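PDB 3K49: mRNA-binding protein PUF3 from Saccharomyces cerevisiae, which binds the 3'-UTR of COX17 mRNA, and mainly mRNAs encoding mitochondrial proteins, through its Pumilio repeat domain, promoting COX17 mRNA deadenylation and decay. Local coordinates for residues K84-G89 against N95-Q100; N128-L133 against I158-I163. All coordinates share one frame; numbering follows the deposited sequence.

Contact 1 of 2, residues K84-G89 against N95-Q100; sequences KFFEFG and NTLVDQ
Phe-86 and Leu-97 carry this contact between helices 79-88 and 91-101, which run roughly antiparallel; the touching residues, Phe-85, Phe-86, Leu-97 and Val-98, all fall in Pumilio 2. The methyl CD1 of Leu-97 stands over one face of the Phe-86 ring, 4.0 Å from the centroid and 20° off the normal, a CH-pi contact displaced toward the rim on the CE1 and CZ side. Phe-86 CZ also reaches the root of the leucine, 3.7 Å from Leu-97 CB. Val-98 comes in at the ring edge instead, its CG2 lying 4.1 Å from Phe-86 CE2 with the two side chains roughly perpendicular. Because CG of Phe-86 lies anti to the carbonyl carbon (chi1 -78°), the ring end leans toward helix 91-101. Phe-85 adds its CB, 4.0 Å from Leu-97 CD1, while its ring turns off to meet Phe-62 edge-to-face. Cutting Phe-86 back to alanine would remove the ring, and is likely to open a gap beside Leu-97 CD1 and Val-98 CG2, costing the first its CH-pi partner and the second its ring-edge contact. The segment axes come within 10.8 Å of each other, with 141° between their N-to-C directions, a buried helix pairing of the Pumilio alpha-solenoid.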
# COMPACT_ATOMS: atom_id res chain seq x y z
N LYS A 84 11.43 18.23 11.74
CA LYS A 84 10.83 18.77 12.96
C LYS A 84 10.53 20.24 12.80
O LYS A 84 9.63 20.76 13.42
CB LYS A 84 11.68 18.54 14.20
CG LYS A 84 11.71 17.12 14.70
CD LYS A 84 10.38 16.70 15.24
CE LYS A 84 10.27 15.19 15.20
NZ LYS A 84 10.77 14.66 13.89
N PHE A 85 11.27 20.93 11.95
CA PHE A 85 10.94 22.32 11.71
C PHE A 85 9.64 22.49 10.90
O PHE A 85 8.98 23.53 11.02
CB PHE A 85 12.12 23.09 11.12
CG PHE A 85 13.07 23.60 12.18
CD1 PHE A 85 14.30 23.00 12.38
CD2 PHE A 85 12.69 24.66 13.01
CE1 PHE A 85 15.16 23.46 13.37
CE2 PHE A 85 13.54 25.13 14.00
CZ PHE A 85 14.78 24.53 14.19
N PHE A 86 9.27 21.49 10.10
CA PHE A 86 7.96 21.54 9.43
C PHE A 86 6.83 21.20 10.42
O PHE A 86 5.74 21.74 10.35
CB PHE A 86 7.90 20.63 8.18
CG PHE A 86 8.59 21.22 6.97
CD1 PHE A 86 9.79 20.68 6.50
CD2 PHE A 86 8.03 22.31 6.30
CE1 PHE A 86 10.41 21.22 5.38
CE2 PHE A 86 8.66 22.86 5.19
CZ PHE A 86 9.84 22.32 4.72
N GLU A 87 7.12 20.30 11.34
CA GLU A 87 6.17 19.89 12.35
C GLU A 87 5.99 20.93 13.50
O GLU A 87 4.87 21.22 13.94
CB GLU A 87 6.63 18.55 12.93
CG GLU A 87 5.66 17.86 13.85
CD GLU A 87 6.07 16.42 14.15
OE1 GLU A 87 5.33 15.71 14.86
OE2 GLU A 87 7.16 16.00 13.68
N PHE A 88 7.10 21.50 13.97
CA PHE A 88 7.05 22.38 15.14
C PHE A 88 7.44 23.80 14.82
O PHE A 88 7.52 24.64 15.70
CB PHE A 88 7.92 21.82 16.28
CG PHE A 88 7.44 20.51 16.79
CD1 PHE A 88 8.08 19.33 16.46
CD2 PHE A 88 6.28 20.44 17.57
CE1 PHE A 88 7.60 18.11 16.91
CE2 PHE A 88 5.79 19.22 18.02
CZ PHE A 88 6.45 18.05 17.68
N GLY A 89 7.69 24.07 13.54
CA GLY A 89 8.17 25.37 13.11
C GLY A 89 7.08 26.40 12.97
O GLY A 89 5.89 26.06 12.93
N ASN A 95 8.11 28.73 5.54
CA ASN A 95 8.23 29.45 4.28
C ASN A 95 9.68 29.54 3.81
O ASN A 95 9.97 29.44 2.62
CB ASN A 95 7.66 30.87 4.39
CG ASN A 95 6.15 30.88 4.61
OD1 ASN A 95 5.48 29.86 4.45
ND2 ASN A 95 5.62 32.05 4.98
N THR A 96 10.58 29.73 4.75
CA THR A 96 11.99 29.88 4.44
C THR A 96 12.59 28.60 3.87
O THR A 96 13.39 28.65 2.94
CB THR A 96 12.78 30.32 5.68
OG1 THR A 96 12.41 31.66 6.02
CG2 THR A 96 14.28 30.23 5.44
N LEU A 97 12.22 27.46 4.45
CA LEU A 97 12.68 26.17 3.98
C LEU A 97 12.11 25.87 2.60
O LEU A 97 12.81 25.40 1.70
CB LEU A 97 12.26 25.08 4.95
CG LEU A 97 12.82 25.16 6.36
CD1 LEU A 97 12.24 24.00 7.21
CD2 LEU A 97 14.33 25.13 6.34
N VAL A 98 10.82 26.16 2.43
CA VAL A 98 10.16 25.97 1.16
C VAL A 98 10.89 26.76 0.07
O VAL A 98 11.16 26.25 -1.01
CB VAL A 98 8.67 26.36 1.21
CG1 VAL A 98 8.07 26.45 -0.19
CG2 VAL A 98 7.88 25.36 2.03
N ASP A 99 11.21 28.01 0.38
CA ASP A 99 11.90 28.85 -0.58
C ASP A 99 13.30 28.34 -0.91
O ASP A 99 13.86 28.70 -1.94
CB ASP A 99 11.96 30.29 -0.07
CG ASP A 99 10.57 30.87 0.16
OD1 ASP A 99 9.58 30.24 -0.25
OD2 ASP A 99 10.48 31.96 0.78
N GLN A 100 13.85 27.49 -0.05
CA GLN A 100 15.10 26.80 -0.38
C GLN A 100 14.87 25.52 -1.20
O GLN A 100 15.82 24.94 -1.72
CB GLN A 100 15.89 26.47 0.88
CG GLN A 100 16.62 27.66 1.46
CD GLN A 100 17.46 27.26 2.65
OE1 GLN A 100 18.06 26.18 2.66
NE2 GLN A 100 17.50 28.12 3.66

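Contact 2 of 2, residues N128-L133 against I158-I163; sequences NQRIEL and IETIPI
The guanidinium of Arg-130 lies near Thr-160, at the C-terminal end of helix 150-160. A water sits at its edge, in the guanidinium plane, accepting from Arg-130 NH1 at 3.0 Å; the carbonyl oxygen of Thr-160 approaches the same group obliquely. This is a junction between consecutive repeats of the Pumilio alpha-solenoid: Arg-130 belongs to helix 127-134 of Pumilio 3, while Thr-160, the last residue of helix 150-160, and Ile-161, just beyond it, belong to Pumilio 4. The chain leaves the helical path at Ile-161.

Below the charged head, the aliphatic part of Arg-130 does the packing. Its chain runs extended from CG to NE, which carries CD past the threonine, 4.0 Å from Thr-160 OG1, the two side chains crossing at a slant. That hydroxyl has its polar partner within its own helix, the carbonyl oxygen of Lys-156, so its approach to Arg-130 CD is van der Waals contact. Nearer the backbone, the terminal methyl of Ile-161 comes alongside Arg-130, CD1 lying 3.8 Å from Arg-130 CB. The same Ile-161 CD1 extends to the helix backbone, 4.0 Å from Ile-131 N. Ile-161 can reach this far because CG1 is anti to the carbonyl carbon (chi1 -55°) and CD1 continues outward (chi2 164°); it also touches Leu-166. Arg-130 NE makes a weak hydrogen bond to Leu-122 O, a second tie on the guanidinium.

One water bridges the junction: the water that accepts from Arg-130 NH1 donates to Thr-160 O at 2.7 Å.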
# COMPACT_ATOMS: atom_id res chain seq x y z
N ASN A 128 -1.16 25.95 -1.38
CA ASN A 128 -0.54 26.58 -2.54
C ASN A 128 0.93 26.25 -2.69
O ASN A 128 1.44 26.14 -3.80
CB ASN A 128 -0.72 28.10 -2.49
CG ASN A 128 -2.17 28.51 -2.54
OD1 ASN A 128 -2.98 27.90 -3.24
ND2 ASN A 128 -2.51 29.55 -1.78
N GLN A 129 1.61 26.11 -1.56
CA GLN A 129 3.02 25.77 -1.60
C GLN A 129 3.20 24.32 -2.03
O GLN A 129 4.19 23.99 -2.68
CB GLN A 129 3.69 26.01 -0.24
CG GLN A 129 4.04 27.46 -0.00
CD GLN A 129 4.34 27.76 1.45
OE1 GLN A 129 3.67 27.25 2.36
NE2 GLN A 129 5.33 28.62 1.67
N ARG A 130 2.25 23.45 -1.68
CA ARG A 130 2.31 22.06 -2.11
C ARG A 130 2.36 21.95 -3.62
O ARG A 130 3.28 21.35 -4.20
CB ARG A 130 1.11 21.28 -1.59
CG ARG A 130 1.18 20.93 -0.15
CD ARG A 130 -0.15 20.38 0.29
NE ARG A 130 -0.33 20.60 1.72
CZ ARG A 130 -1.51 20.73 2.31
NH1 ARG A 130 -2.62 20.65 1.59
NH2 ARG A 130 -1.57 20.95 3.62
N ILE A 131 1.36 22.54 -4.27
CA ILE A 131 1.23 22.43 -5.72
C ILE A 131 2.40 23.14 -6.40
O ILE A 131 2.95 22.67 -7.40
CB ILE A 131 -0.16 22.94 -6.20
CG1 ILE A 131 -0.26 22.85 -7.73
CG2 ILE A 131 -0.43 24.36 -5.72
CD1 ILE A 131 -0.01 21.43 -8.26
N GLU A 132 2.81 24.26 -5.83
CA GLU A 132 3.94 25.02 -6.35
C GLU A 132 5.20 24.16 -6.43
O GLU A 132 5.91 24.17 -7.44
CB GLU A 132 4.18 26.23 -5.46
CG GLU A 132 5.10 27.29 -6.02
CD GLU A 132 5.34 28.42 -5.01
OE1 GLU A 132 6.49 28.88 -4.89
OE2 GLU A 132 4.38 28.83 -4.31
N LEU A 133 5.47 23.40 -5.37
CA LEU A 133 6.60 22.46 -5.34
C LEU A 133 6.41 21.26 -6.29
O LEU A 133 7.32 20.90 -7.03
CB LEU A 133 6.84 21.95 -3.92
CG LEU A 133 7.51 22.93 -2.95
CD1 LEU A 133 7.71 22.26 -1.61
CD2 LEU A 133 8.85 23.45 -3.50
N ILE A 158 -0.31 12.90 -4.36
CA ILE A 158 -1.71 12.51 -4.63
C ILE A 158 -2.59 12.55 -3.37
O ILE A 158 -3.77 12.90 -3.44
CB ILE A 158 -1.80 11.11 -5.28
CG1 ILE A 158 -1.13 11.13 -6.66
CG2 ILE A 158 -3.24 10.67 -5.40
CD1 ILE A 158 -0.74 9.80 -7.13
N GLU A 159 -2.02 12.22 -2.22
CA GLU A 159 -2.75 12.20 -0.96
C GLU A 159 -3.03 13.60 -0.41
O GLU A 159 -4.04 13.81 0.28
CB GLU A 159 -1.98 11.38 0.08
CG GLU A 159 -1.98 9.90 -0.22
CD GLU A 159 -0.87 9.16 0.49
OE1 GLU A 159 -0.34 9.71 1.49
OE2 GLU A 159 -0.52 8.05 0.04
N THR A 160 -2.14 14.55 -0.70
CA THR A 160 -2.21 15.88 -0.09
C THR A 160 -2.77 16.97 -1.01
O THR A 160 -3.13 18.06 -0.54
CB THR A 160 -0.81 16.35 0.43
OG1 THR A 160 0.10 16.48 -0.68
CG2 THR A 160 -0.24 15.37 1.47
N ILE A 161 -2.83 16.70 -2.31
CA ILE A 161 -3.28 17.72 -3.26
C ILE A 161 -4.48 17.22 -4.06
O ILE A 161 -4.49 16.07 -4.48
CB ILE A 161 -2.16 18.16 -4.23
CG1 ILE A 161 -0.93 18.62 -3.45
CG2 ILE A 161 -2.64 19.27 -5.15
CD1 ILE A 161 0.35 18.70 -4.28
N PRO A 162 -5.51 18.07 -4.23
CA PRO A 162 -6.70 17.70 -5.00
C PRO A 162 -6.34 17.39 -6.44
O PRO A 162 -5.72 18.22 -7.11
CB PRO A 162 -7.56 18.97 -4.94
CG PRO A 162 -7.13 19.64 -3.67
CD PRO A 162 -5.66 19.40 -3.61
N ILE A 163 -6.72 16.20 -6.89
CA ILE A 163 -6.33 15.68 -8.20
C ILE A 163 -6.62 16.64 -9.36
O ILE A 163 -5.89 16.66 -10.35
CB ILE A 163 -7.00 14.31 -8.48
CG1 ILE A 163 -6.38 13.64 -9.71
CG2 ILE A 163 -8.54 14.46 -8.56
CD1 ILE A 163 -4.98 13.14 -9.48
O HOH W 1 -3.09 20.66 -1.34

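How the contacts relate
From the N terminus, the chain first runs through helix 79-88, turns, and comes back along helix 91-101; contact 1 closes this short hairpin, with five residues between its segments. Contact 2 opens later, on helix 127-134, and closes after 24 intervening residues at the end of helix 150-160. The two loops therefore follow in series, neither nesting nor crossing. Contact 1 joins helices 79-88 and 91-101 through residues of Pumilio 2, contact 2 joins Pumilio 3 to Pumilio 4. Their centres are 16 Å apart, and they touch directly: Asn-95 OD1 lies 3.0 Å from Gln-129 NE2, a probable hydrogen bond that joins helix 91-101 to helix 127-134, and with them Pumilio 2 to Pumilio 3.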